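Local coordinates for protein muramoyltetrapeptide carboxypeptidase (Oxalobacter formigenes OXCC13, PDB 6UUK) that probably acts as a serine-type carboxypeptidase of the S66 family, trimming muramoyl tetrapeptides of the bacterial cell wall, at residues V156-L161 and L323-R328; M258-D263 and R301-I306; A57-G62 and M109-N114; T310-G315 and I338-G343. All blocks are in the same frame, centred on the assembly; numbering follows the deposited sequence.

Overall arrangement
Following the chain from its N terminus, contact 3 comes first: it brings the end of helix 101-111 back onto strand 55-59 and is complete before any other opens. Contact 1 then spans most of what remains, from helix 155-163 to strand 323-325, which edges the same sheet that holds strand 55-59. Contact 2 falls wholly within that span and joins helices 252-264 and 293-303 of the C-terminal part. Contact 4 starts inside contact 1 but ends beyond it, at strand 337-343, and the two cross. They also touch, for Arg328 N lies 2.6 Å from Gly343 O, a probable hydrogen bond. Contacts 2 and 3 sit on opposite sides of the chain's centre, about 36 Å apart between centres.

Contact 1 of 4, residues V156-L161 and L323-R328; sequences VFEMAL and LPVGGR
With CG1 of Val325 anti to the backbone N (chi1 173°), its two methyls are spread so that each finds a different residue of the helix, CG2 meeting Glu158 and CG1 meeting Met159. Glu158 sends an extended chain toward the strand, and its OE1 stops 3.4 Å from Val325 CG2, a carboxylate oxygen set against a methyl. The same oxygen has a weak hydrogen bond to Ser168 OG. Met159, a selenomethionine, leaves the helix pointing away but folds back at chi2 and chi3, bringing its CE to 3.7 Å from Val325 CG1 and crossing the valine at about a right angle. Trp219 packs on both Met159 and Val325. Strand 323-325 is an edge strand here, added antiparallel beside 168-170 to an otherwise parallel sheet, so the contact ties the C-terminal part of the chain to the N-terminal sheet. The helix starts just after Ser152, the predicted nucleophile, whose side chain lies about 9 Å from that of Glu158. Val325 is itself the second residue of a type II beta turn closed by Gly327 N to Pro324 O at 3.2 Å, with Gly326 at a positive phi of 105°.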
loop_
_atom_site.group_PDB
_atom_site.type_symbol
_atom_site.label_atom_id
_atom_site.label_comp_id
_atom_site.label_asym_id
_atom_site.label_seq_id
_atom_site.Cartn_x
_atom_site.Cartn_y
_atom_site.Cartn_z
ATOM N N VAL B 156 -9.756 -7.910 -2.875
ATOM C CA VAL B 156 -8.858 -8.489 -3.870
ATOM C C VAL B 156 -9.583 -9.549 -4.690
ATOM O O VAL B 156 -9.430 -9.622 -5.916
ATOM C CB VAL B 156 -7.605 -9.061 -3.180
ATOM C CG1 VAL B 156 -6.753 -9.847 -4.163
ATOM C CG2 VAL B 156 -6.795 -7.943 -2.539
ATOM N N PHE B 157 -10.391 -10.381 -4.029
ATOM C CA PHE B 157 -11.142 -11.409 -4.740
ATOM C C PHE B 157 -12.189 -10.802 -5.664
ATOM O O PHE B 157 -12.461 -11.353 -6.736
ATOM C CB PHE B 157 -11.803 -12.355 -3.737
ATOM C CG PHE B 157 -12.439 -13.565 -4.364
ATOM C CD1 PHE B 157 -13.753 -13.529 -4.802
ATOM C CD2 PHE B 157 -11.726 -14.744 -4.502
ATOM C CE1 PHE B 157 -14.339 -14.642 -5.372
ATOM C CE2 PHE B 157 -12.309 -15.859 -5.073
ATOM C CZ PHE B 157 -13.617 -15.807 -5.509
ATOM N N GLU B 158 -12.777 -9.672 -5.271
ATOM C CA GLU B 158 -13.860 -9.080 -6.045
ATOM C C GLU B 158 -13.370 -8.269 -7.236
ATOM O O GLU B 158 -14.149 -8.033 -8.166
ATOM C CB GLU B 158 -14.725 -8.200 -5.141
ATOM C CG GLU B 158 -15.401 -8.960 -4.013
ATOM C CD GLU B 158 -16.423 -8.123 -3.272
ATOM O OE1 GLU B 158 -16.622 -6.949 -3.649
ATOM O OE2 GLU B 158 -17.030 -8.642 -2.312
HETATM N N MSE B 159 -12.112 -7.838 -7.235
HETATM C CA MSE B 159 -11.570 -7.089 -8.363
HETATM C C MSE B 159 -11.239 -8.020 -9.523
HETATM O O MSE B 159 -11.456 -7.681 -10.687
HETATM C CB MSE B 159 -10.327 -6.301 -7.946
HETATM C CG MSE B 159 -10.596 -5.178 -6.953
HETATM SE SE MSE B 159 -11.926 -3.893 -7.577
HETATM C CE MSE B 159 -13.488 -4.575 -6.629
ATOM N N ALA B 160 -10.710 -9.203 -9.198
ATOM C CA ALA B 160 -10.421 -10.187 -10.235
ATOM C C ALA B 160 -11.699 -10.729 -10.861
ATOM O O ALA B 160 -11.720 -11.027 -12.061
ATOM C CB ALA B 160 -9.579 -11.325 -9.663
ATOM N N LEU B 161 -12.766 -10.869 -10.071
ATOM C CA LEU B 161 -14.061 -11.228 -10.640
ATOM C C LEU B 161 -14.565 -10.139 -11.577
ATOM O O LEU B 161 -15.082 -10.430 -12.662
ATOM C CB LEU B 161 -15.078 -11.484 -9.528
ATOM C CG LEU B 161 -15.039 -12.844 -8.834
ATOM C CD1 LEU B 161 -16.176 -12.948 -7.831
ATOM C CD2 LEU B 161 -15.119 -13.963 -9.857
ATOM N N LEU B 323 -23.009 -3.304 -1.247
ATOM C CA LEU B 323 -22.835 -2.588 -2.503
ATOM C C LEU B 323 -22.491 -3.568 -3.612
ATOM O O LEU B 323 -21.432 -4.211 -3.556
ATOM C CB LEU B 323 -21.742 -1.528 -2.370
ATOM C CG LEU B 323 -22.011 -0.422 -1.350
ATOM C CD1 LEU B 323 -20.839 0.544 -1.271
ATOM C CD2 LEU B 323 -23.295 0.318 -1.689
ATOM N N PRO B 324 -23.346 -3.719 -4.626
ATOM C CA PRO B 324 -23.016 -4.612 -5.746
ATOM C C PRO B 324 -21.856 -4.092 -6.579
ATOM O O PRO B 324 -22.024 -3.168 -7.380
ATOM C CB PRO B 324 -24.316 -4.649 -6.562
ATOM C CG PRO B 324 -25.385 -4.184 -5.620
ATOM C CD PRO B 324 -24.717 -3.194 -4.722
ATOM N N VAL B 325 -20.674 -4.678 -6.396
ATOM C CA VAL B 325 -19.511 -4.288 -7.185
ATOM C C VAL B 325 -19.703 -4.773 -8.615
ATOM O O VAL B 325 -19.826 -5.978 -8.867
ATOM C CB VAL B 325 -18.220 -4.846 -6.576
ATOM C CG1 VAL B 325 -17.045 -4.586 -7.503
ATOM C CG2 VAL B 325 -17.972 -4.227 -5.210
ATOM N N GLY B 326 -19.726 -3.836 -9.559
ATOM C CA GLY B 326 -19.976 -4.142 -10.951
ATOM C C GLY B 326 -21.357 -3.768 -11.441
ATOM O O GLY B 326 -21.627 -3.903 -12.641
ATOM N N GLY B 327 -22.234 -3.308 -10.556
ATOM C CA GLY B 327 -23.569 -2.905 -10.937
ATOM C C GLY B 327 -23.591 -1.540 -11.596
ATOM O O GLY B 327 -22.563 -0.917 -11.862
ATOM N N ARG B 328 -24.806 -1.072 -11.858
ATOM C CA ARG B 328 -25.044 0.206 -12.524
ATOM C C ARG B 328 -25.574 1.181 -11.477
ATOM O O ARG B 328 -26.738 1.101 -11.074
ATOM C CB ARG B 328 -26.017 0.028 -13.683
ATOM C CG ARG B 328 -26.296 1.284 -14.488
ATOM C CD ARG B 328 -27.115 0.934 -15.717
ATOM N NE ARG B 328 -28.278 0.121 -15.370
ATOM C CZ ARG B 328 -28.918 -0.674 -16.221
ATOM N NH1 ARG B 328 -28.504 -0.775 -17.477
ATOM N NH2 ARG B 328 -29.967 -1.376 -15.816
#

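Contact 2 of 4, residues M258-D263 and R301-I306; sequences MLLQLD and RSRLSI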
loop_
_atom_site.group_PDB
_atom_site.type_symbol
_atom_site.label_atom_id
_atom_site.label_comp_id
_atom_site.label_asym_id
_atom_site.label_seq_id
_atom_site.Cartn_x
_atom_site.Cartn_y
_atom_site.Cartn_z
HETATM N N MSE B 258 -2.443 6.489 -0.543
HETATM C CA MSE B 258 -2.997 5.434 -1.383
HETATM C C MSE B 258 -3.933 5.998 -2.448
HETATM O O MSE B 258 -4.071 5.425 -3.528
HETATM C CB MSE B 258 -3.725 4.401 -0.524
HETATM C CG MSE B 258 -2.797 3.611 0.383
HETATM SE SE MSE B 258 -3.731 2.366 1.552
HETATM C CE MSE B 258 -2.183 1.469 2.329
ATOM N N LEU B 259 -4.575 7.127 -2.140
ATOM C CA LEU B 259 -5.384 7.805 -3.147
ATOM C C LEU B 259 -4.514 8.447 -4.219
ATOM O O LEU B 259 -4.943 8.567 -5.372
ATOM C CB LEU B 259 -6.281 8.854 -2.490
ATOM C CG LEU B 259 -7.480 8.325 -1.699
ATOM C CD1 LEU B 259 -8.220 9.466 -1.019
ATOM C CD2 LEU B 259 -8.416 7.538 -2.601
ATOM N N LEU B 260 -3.297 8.865 -3.863
ATOM C CA LEU B 260 -2.382 9.399 -4.865
ATOM C C LEU B 260 -1.853 8.304 -5.780
ATOM O O LEU B 260 -1.590 8.562 -6.960
ATOM C CB LEU B 260 -1.222 10.133 -4.190
ATOM C CG LEU B 260 -1.523 11.543 -3.677
ATOM C CD1 LEU B 260 -0.281 12.167 -3.062
ATOM C CD2 LEU B 260 -2.067 12.415 -4.799
ATOM N N GLN B 261 -1.690 7.084 -5.262
ATOM C CA GLN B 261 -1.280 5.975 -6.117
ATOM C C GLN B 261 -2.354 5.662 -7.150
ATOM O O GLN B 261 -2.047 5.415 -8.322
ATOM C CB GLN B 261 -0.971 4.739 -5.273
ATOM C CG GLN B 261 -0.514 3.539 -6.090
ATOM C CD GLN B 261 -0.111 2.363 -5.227
ATOM O OE1 GLN B 261 -0.456 2.295 -4.048
ATOM N NE2 GLN B 261 0.630 1.427 -5.810
ATOM N N LEU B 262 -3.622 5.671 -6.734
ATOM C CA LEU B 262 -4.714 5.498 -7.683
ATOM C C LEU B 262 -4.845 6.681 -8.633
ATOM O O LEU B 262 -5.406 6.523 -9.722
ATOM C CB LEU B 262 -6.032 5.283 -6.941
ATOM C CG LEU B 262 -6.050 4.130 -5.936
ATOM C CD1 LEU B 262 -7.414 4.007 -5.275
ATOM C CD2 LEU B 262 -5.654 2.822 -6.607
ATOM N N ASP B 263 -4.346 7.856 -8.249
ATOM C CA ASP B 263 -4.393 9.004 -9.146
ATOM C C ASP B 263 -3.200 9.021 -10.097
ATOM O O ASP B 263 -3.363 9.286 -11.293
ATOM C CB ASP B 263 -4.464 10.298 -8.338
ATOM C CG ASP B 263 -4.467 11.533 -9.216
ATOM O OD1 ASP B 263 -5.455 11.745 -9.955
ATOM O OD2 ASP B 263 -3.479 12.296 -9.166
ATOM N N ARG B 301 -9.731 17.271 -3.260
ATOM C CA ARG B 301 -10.644 17.855 -4.236
ATOM C C ARG B 301 -9.956 18.911 -5.093
ATOM O O ARG B 301 -10.345 19.117 -6.247
ATOM C CB ARG B 301 -11.859 18.447 -3.521
ATOM C CG ARG B 301 -12.786 17.397 -2.929
ATOM C CD ARG B 301 -13.805 18.011 -1.985
ATOM N NE ARG B 301 -14.791 17.028 -1.543
ATOM C CZ ARG B 301 -15.674 17.239 -0.574
ATOM N NH1 ARG B 301 -15.695 18.399 0.068
ATOM N NH2 ARG B 301 -16.535 16.287 -0.240
ATOM N N SER B 302 -8.938 19.585 -4.553
ATOM C CA SER B 302 -8.174 20.529 -5.360
ATOM C C SER B 302 -7.268 19.810 -6.351
ATOM O O SER B 302 -7.040 20.310 -7.457
ATOM C CB SER B 302 -7.353 21.452 -4.460
ATOM O OG SER B 302 -8.192 22.224 -3.618
ATOM N N ARG B 303 -6.750 18.638 -5.975
ATOM C CA ARG B 303 -5.889 17.877 -6.872
ATOM C C ARG B 303 -6.701 17.104 -7.905
ATOM O O ARG B 303 -6.406 17.158 -9.104
ATOM C CB ARG B 303 -5.004 16.924 -6.063
ATOM C CG ARG B 303 -4.433 15.761 -6.868
ATOM C CD ARG B 303 -3.439 16.228 -7.921
ATOM N NE ARG B 303 -2.140 16.560 -7.343
ATOM C CZ ARG B 303 -1.122 15.709 -7.264
ATOM N NH1 ARG B 303 -1.251 14.474 -7.727
ATOM N NH2 ARG B 303 0.027 16.093 -6.724
ATOM N N LEU B 304 -7.725 16.381 -7.459
ATOM C CA LEU B 304 -8.489 15.533 -8.363
ATOM C C LEU B 304 -9.332 16.369 -9.320
ATOM O O LEU B 304 -9.748 17.488 -9.008
ATOM C CB LEU B 304 -9.390 14.583 -7.577
ATOM C CG LEU B 304 -8.701 13.550 -6.685
ATOM C CD1 LEU B 304 -9.702 12.502 -6.221
ATOM C CD2 LEU B 304 -7.531 12.902 -7.409
ATOM N N SER B 305 -9.580 15.804 -10.500
ATOM C CA SER B 305 -10.437 16.423 -11.501
ATOM C C SER B 305 -11.870 15.910 -11.455
ATOM O O SER B 305 -12.734 16.473 -12.133
ATOM C CB SER B 305 -9.860 16.195 -12.904
ATOM O OG SER B 305 -9.729 14.811 -13.183
ATOM N N ILE B 306 -12.138 14.864 -10.679
ATOM C CA ILE B 306 -13.479 14.300 -10.560
ATOM C C ILE B 306 -14.078 14.747 -9.233
ATOM O O ILE B 306 -13.333 15.045 -8.288
ATOM C CB ILE B 306 -13.452 12.768 -10.674
ATOM C CG1 ILE B 306 -12.718 12.153 -9.482
ATOM C CG2 ILE B 306 -12.796 12.346 -11.980
ATOM C CD1 ILE B 306 -12.775 10.641 -9.443
#
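Leu260 makes the first touch from helix 252-264: its CD2 methyl comes to 3.7 Å from Arg303 NH1, obliquely to the guanidinium and with the two side chains crossing at about a right angle. Tyr127 of the second subunit packs on this leucine, and Gln261 NE2 bonds to Ala230 O of that subunit. Asp263 CG stands anti to the backbone N (chi1 178°), which swings the carboxylate toward the other segment, and chi2 gives its oxygens different partners. OD2 sits at the edge of the Arg303 guanidinium, 3.4 Å from NH1, in a salt bridge whose hydrogen bond is weak; the flat groups are turned 50° apart. OD1 lies 3.5 Å from Leu304 CD2 and has a long, weak ion pair with Lys269. Arg303 reaches the acid by bending at chi2 and chi3, and NH1 has a second, long and weak ion pair with Glu264. With an alanine in place of Asp263 the carboxylate is gone, and Arg303 would probably lose its salt-bridge partner while Leu304 CD2 would be likely to lose part of its packing. Helices 252-264 and 293-303 are the connections of consecutive beta-alpha-beta units, packed side by side against parallel strands 242-248, 273-280 and 308-310.

Contact 3 of 4, residues A57-G62 and M109-N114; sequences AIIAPG and MEAATN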
loop_
_atom_site.group_PDB
_atom_site.type_symbol
_atom_site.label_atom_id
_atom_site.label_comp_id
_atom_site.label_asym_id
_atom_site.label_seq_id
_atom_site.Cartn_x
_atom_site.Cartn_y
_atom_site.Cartn_z
ATOM N N ALA B 57 -22.922 -20.507 1.101
ATOM C CA ALA B 57 -21.688 -21.237 1.354
ATOM C C ALA B 57 -20.718 -20.342 2.109
ATOM O O ALA B 57 -20.543 -19.171 1.756
ATOM C CB ALA B 57 -21.051 -21.723 0.050
ATOM N N ILE B 58 -20.089 -20.895 3.143
ATOM C CA ILE B 58 -19.131 -20.170 3.969
ATOM C C ILE B 58 -17.730 -20.624 3.583
ATOM O O ILE B 58 -17.419 -21.821 3.634
ATOM C CB ILE B 58 -19.395 -20.397 5.466
ATOM N N ILE B 59 -16.884 -19.671 3.197
ATOM C CA ILE B 59 -15.516 -19.947 2.780
ATOM C C ILE B 59 -14.576 -19.060 3.582
ATOM O O ILE B 59 -14.923 -17.936 3.962
ATOM C CB ILE B 59 -15.326 -19.725 1.260
ATOM C CG1 ILE B 59 -16.324 -20.571 0.469
ATOM C CG2 ILE B 59 -13.909 -20.067 0.828
ATOM C CD1 ILE B 59 -16.074 -20.570 -1.021
ATOM N N ALA B 60 -13.377 -19.579 3.855
ATOM C CA ALA B 60 -12.335 -18.855 4.578
ATOM C C ALA B 60 -11.195 -18.519 3.624
ATOM O O ALA B 60 -10.221 -19.279 3.519
ATOM C CB ALA B 60 -11.826 -19.680 5.762
ATOM N N PRO B 61 -11.263 -17.394 2.905
ATOM C CA PRO B 61 -10.172 -17.050 1.982
ATOM C C PRO B 61 -8.939 -16.490 2.669
ATOM O O PRO B 61 -7.854 -16.524 2.071
ATOM C CB PRO B 61 -10.811 -16.001 1.064
ATOM C CG PRO B 61 -11.828 -15.340 1.932
ATOM C CD PRO B 61 -12.360 -16.409 2.857
ATOM N N GLY B 62 -9.064 -15.991 3.896
ATOM C CA GLY B 62 -7.931 -15.438 4.611
ATOM C C GLY B 62 -7.646 -16.137 5.924
ATOM O O GLY B 62 -7.141 -17.263 5.940
HETATM N N MSE B 109 -13.350 -23.358 -5.303
HETATM C CA MSE B 109 -13.767 -24.004 -6.541
HETATM C C MSE B 109 -14.875 -25.020 -6.284
HETATM O O MSE B 109 -15.703 -25.281 -7.156
HETATM C CB MSE B 109 -12.580 -24.690 -7.220
HETATM C CG MSE B 109 -11.423 -23.767 -7.572
HETATM SE SE MSE B 109 -11.938 -22.269 -8.710
HETATM C CE MSE B 109 -12.099 -20.899 -7.338
ATOM N N GLU B 110 -14.883 -25.592 -5.079
ATOM C CA GLU B 110 -15.868 -26.617 -4.755
ATOM C C GLU B 110 -17.225 -26.007 -4.422
ATOM O O GLU B 110 -18.263 -26.530 -4.843
ATOM C CB GLU B 110 -15.367 -27.476 -3.592
ATOM C CG GLU B 110 -16.017 -28.848 -3.511
ATOM C CD GLU B 110 -15.489 -29.676 -2.356
ATOM O OE1 GLU B 110 -15.868 -29.400 -1.200
ATOM O OE2 GLU B 110 -14.684 -30.599 -2.605
ATOM N N ALA B 111 -17.237 -24.904 -3.668
ATOM C CA ALA B 111 -18.501 -24.262 -3.323
ATOM C C ALA B 111 -19.155 -23.617 -4.538
ATOM O O ALA B 111 -20.387 -23.538 -4.607
ATOM C CB ALA B 111 -18.281 -23.223 -2.225
ATOM N N ALA B 112 -18.355 -23.155 -5.501
ATOM C CA ALA B 112 -18.901 -22.555 -6.712
ATOM C C ALA B 112 -19.496 -23.583 -7.663
ATOM O O ALA B 112 -20.080 -23.193 -8.679
ATOM C CB ALA B 112 -17.819 -21.749 -7.432
ATOM N N THR B 113 -19.363 -24.874 -7.365
ATOM C CA THR B 113 -19.904 -25.933 -8.205
ATOM C C THR B 113 -21.091 -26.645 -7.574
ATOM O O THR B 113 -21.633 -27.574 -8.182
ATOM C CB THR B 113 -18.813 -26.957 -8.537
ATOM O OG1 THR B 113 -18.196 -27.413 -7.325
ATOM C CG2 THR B 113 -17.757 -26.339 -9.439
ATOM N N ASN B 114 -21.511 -26.240 -6.382
ATOM C CA ASN B 114 -22.639 -26.885 -5.722
ATOM C C ASN B 114 -23.944 -26.277 -6.223
ATOM O O ASN B 114 -24.134 -25.061 -6.096
ATOM C CB ASN B 114 -22.530 -26.736 -4.210
ATOM C CG ASN B 114 -23.506 -27.624 -3.465
ATOM O OD1 ASN B 114 -24.651 -27.244 -3.223
ATOM N ND2 ASN B 114 -23.056 -28.818 -3.097
#
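Ala111 puts its single methyl against two side chains of strand 55-59. Its CB lies 3.9 Å from Ala57 CB and 3.7 Å from Ile59 CD1, so one small knob of the helix rests on two alternate residues that face the same side of the sheet. The small side chains let the backbones come close, with Ala57 CA only 6.4 Å from Ala111 CA. Ile59 bridges a longer gap: CG1 stands beside the backbone N (chi1 -56°), and the extended second torsion carries CD1 out to the alanine. Ile58, between them, points the other way.

Further out, Thr113 folds back on the turn before it. Its OG1 donates to Glu110 O at 2.6 Å, coming from above the carbonyl plane (36° out of it), while Thr113 N bonds to the same oxygen at 3.2 Å from the same face. Two donors thus grip one carbonyl as the chain turns through the type I beta turn Ala111 to Asn114, and Asn114 O then accepts from Lys146 NZ. Leu141 of helix 138-142 packs beside Met109 and Ala112. On the strand side, backbone bonds from Ala57 to Ile119 and Ile121, and from Ile58 to Phe85 and Tyr87, hold the strand between its neighbours 119-122 and 83-86. Helix 101-111 joins those two parallel neighbours, passing over strand 55-59 on the way: a beta-alpha-beta crossover that skips one strand, as in the Rossmann-like sheets of alpha/beta proteins.

Contact 4 of 4, residues T310-G315 and I338-G343; sequences TGLPFG and IQLDIG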
loop_
_atom_site.group_PDB
_atom_site.type_symbol
_atom_site.label_atom_id
_atom_site.label_comp_id
_atom_site.label_asym_id
_atom_site.label_seq_id
_atom_site.Cartn_x
_atom_site.Cartn_y
_atom_site.Cartn_z
ATOM N N THR B 310 -18.595 12.381 -0.046
ATOM C CA THR B 310 -18.360 11.709 1.222
ATOM C C THR B 310 -19.684 11.334 1.877
ATOM O O THR B 310 -20.763 11.748 1.446
ATOM C CB THR B 310 -17.538 12.594 2.167
ATOM O OG1 THR B 310 -18.335 13.706 2.596
ATOM C CG2 THR B 310 -16.296 13.112 1.461
ATOM N N GLY B 311 -19.586 10.531 2.935
ATOM C CA GLY B 311 -20.738 10.140 3.718
ATOM C C GLY B 311 -21.277 8.754 3.442
ATOM O O GLY B 311 -22.272 8.365 4.066
ATOM N N LEU B 312 -20.662 8.002 2.537
ATOM C CA LEU B 312 -21.124 6.657 2.218
ATOM C C LEU B 312 -21.091 5.781 3.466
ATOM O O LEU B 312 -20.016 5.608 4.063
ATOM C CB LEU B 312 -20.258 6.043 1.122
ATOM C CG LEU B 312 -20.597 4.616 0.682
ATOM C CD1 LEU B 312 -21.951 4.563 -0.008
ATOM C CD2 LEU B 312 -19.510 4.060 -0.224
ATOM N N PRO B 313 -22.222 5.215 3.895
ATOM C CA PRO B 313 -22.234 4.394 5.122
ATOM C C PRO B 313 -21.769 2.968 4.856
ATOM O O PRO B 313 -22.527 1.994 4.905
ATOM C CB PRO B 313 -23.701 4.478 5.557
ATOM C CG PRO B 313 -24.484 4.804 4.299
ATOM C CD PRO B 313 -23.520 5.182 3.204
ATOM N N PHE B 314 -20.479 2.836 4.559
ATOM C CA PHE B 314 -19.884 1.536 4.296
ATOM C C PHE B 314 -18.452 1.523 4.810
ATOM O O PHE B 314 -17.714 2.497 4.645
ATOM C CB PHE B 314 -19.913 1.195 2.803
ATOM C CG PHE B 314 -19.258 -0.113 2.474
ATOM C CD1 PHE B 314 -19.913 -1.308 2.714
ATOM C CD2 PHE B 314 -17.986 -0.148 1.928
ATOM C CE1 PHE B 314 -19.313 -2.514 2.417
ATOM C CE2 PHE B 314 -17.381 -1.351 1.628
ATOM C CZ PHE B 314 -18.045 -2.535 1.873
ATOM N N GLY B 315 -18.072 0.413 5.428
ATOM C CA GLY B 315 -16.736 0.262 5.971
ATOM C C GLY B 315 -16.722 -0.829 7.027
ATOM O O GLY B 315 -17.616 -1.674 7.076
ATOM N N ILE B 338 -27.737 13.177 -0.336
ATOM C CA ILE B 338 -27.044 12.310 -1.279
ATOM C C ILE B 338 -27.807 10.998 -1.393
ATOM O O ILE B 338 -28.246 10.434 -0.384
ATOM C CB ILE B 338 -25.583 12.061 -0.855
ATOM C CG1 ILE B 338 -24.927 13.376 -0.435
ATOM C CG2 ILE B 338 -24.802 11.427 -1.993
ATOM C CD1 ILE B 338 -23.510 13.227 0.055
ATOM N N GLN B 339 -27.963 10.517 -2.625
ATOM C CA GLN B 339 -28.707 9.298 -2.905
ATOM C C GLN B 339 -27.956 8.482 -3.946
ATOM O O GLN B 339 -27.420 9.037 -4.910
ATOM C CB GLN B 339 -30.126 9.619 -3.395
ATOM C CG GLN B 339 -30.988 8.403 -3.684
ATOM C CD GLN B 339 -32.434 8.773 -3.956
ATOM O OE1 GLN B 339 -32.926 9.794 -3.473
ATOM N NE2 GLN B 339 -33.121 7.946 -4.734
ATOM N N LEU B 340 -27.919 7.166 -3.748
ATOM C CA LEU B 340 -27.182 6.253 -4.623
ATOM C C LEU B 340 -28.085 5.075 -4.977
ATOM O O LEU B 340 -28.277 4.166 -4.164
ATOM C CB LEU B 340 -25.893 5.779 -3.957
ATOM C CG LEU B 340 -25.006 4.841 -4.777
ATOM C CD1 LEU B 340 -24.457 5.555 -6.004
ATOM C CD2 LEU B 340 -23.877 4.284 -3.923
ATOM N N ASP B 341 -28.632 5.091 -6.190
ATOM C CA ASP B 341 -29.431 3.983 -6.693
ATOM C C ASP B 341 -28.543 3.014 -7.461
ATOM O O ASP B 341 -27.703 3.428 -8.264
ATOM C CB ASP B 341 -30.557 4.491 -7.596
ATOM C CG ASP B 341 -31.437 5.517 -6.911
ATOM O OD1 ASP B 341 -31.485 5.526 -5.664
ATOM O OD2 ASP B 341 -32.083 6.315 -7.622
ATOM N N ILE B 342 -28.733 1.721 -7.209
ATOM C CA ILE B 342 -27.914 0.672 -7.803
ATOM C C ILE B 342 -28.823 -0.319 -8.514
ATOM O O ILE B 342 -29.891 -0.675 -8.004
ATOM C CB ILE B 342 -27.053 -0.045 -6.740
ATOM C CG1 ILE B 342 -26.310 0.977 -5.878
ATOM C CG2 ILE B 342 -26.067 -0.994 -7.402
ATOM C CD1 ILE B 342 -25.598 0.373 -4.691
ATOM N N GLY B 343 -28.396 -0.768 -9.695
ATOM C CA GLY B 343 -29.154 -1.728 -10.468
ATOM C C GLY B 343 -28.247 -2.528 -11.377
ATOM O O GLY B 343 -27.024 -2.370 -11.367
#
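The loop after strand 308-310, which leads to the predicted charge-relay residue His316, lies here against strand 337-343, and two residues of each segment make the contact: Thr310 with Ile338, Leu312 with Leu340. At the first pair, Ile338 holds CG1 beside the backbone N (chi1 -45°) and extends CD1 to 3.4 Å from Thr310 O. That carbonyl oxygen also accepts a hydrogen bond from Trp204 NE1, while the threonine hydroxyl is paired with Ser206 OG and Asn209 ND2. The second pair is looser: CD1 of Leu312 and CD2 of Leu340 meet end to end at 4.4 Å. Strands 308-310 and 200-205 are the outermost of a seven-strand mixed sheet, and the Trp204 and Ser206 bonds to Thr310 are consistent with a sheet curled until its two edges approach, with strand 337-343, next to one edge, facing the loop that leaves the other. Gly311 turns the chain at a positive phi of 101°, and Pro313 centres an inverse gamma turn, with a weak bond from Phe314 N to Leu312 O at 2.9 Å. The Leu312 side chain comes within about 7 Å of that of Glu246, the other predicted charge-relay residue. On the strand side turned from the loop, Gln339 NE2 bonds to Asp341 OD1 at 3.1 Å, nearly straight (170°), in its own amide plane and on the carboxylate's syn lone pair.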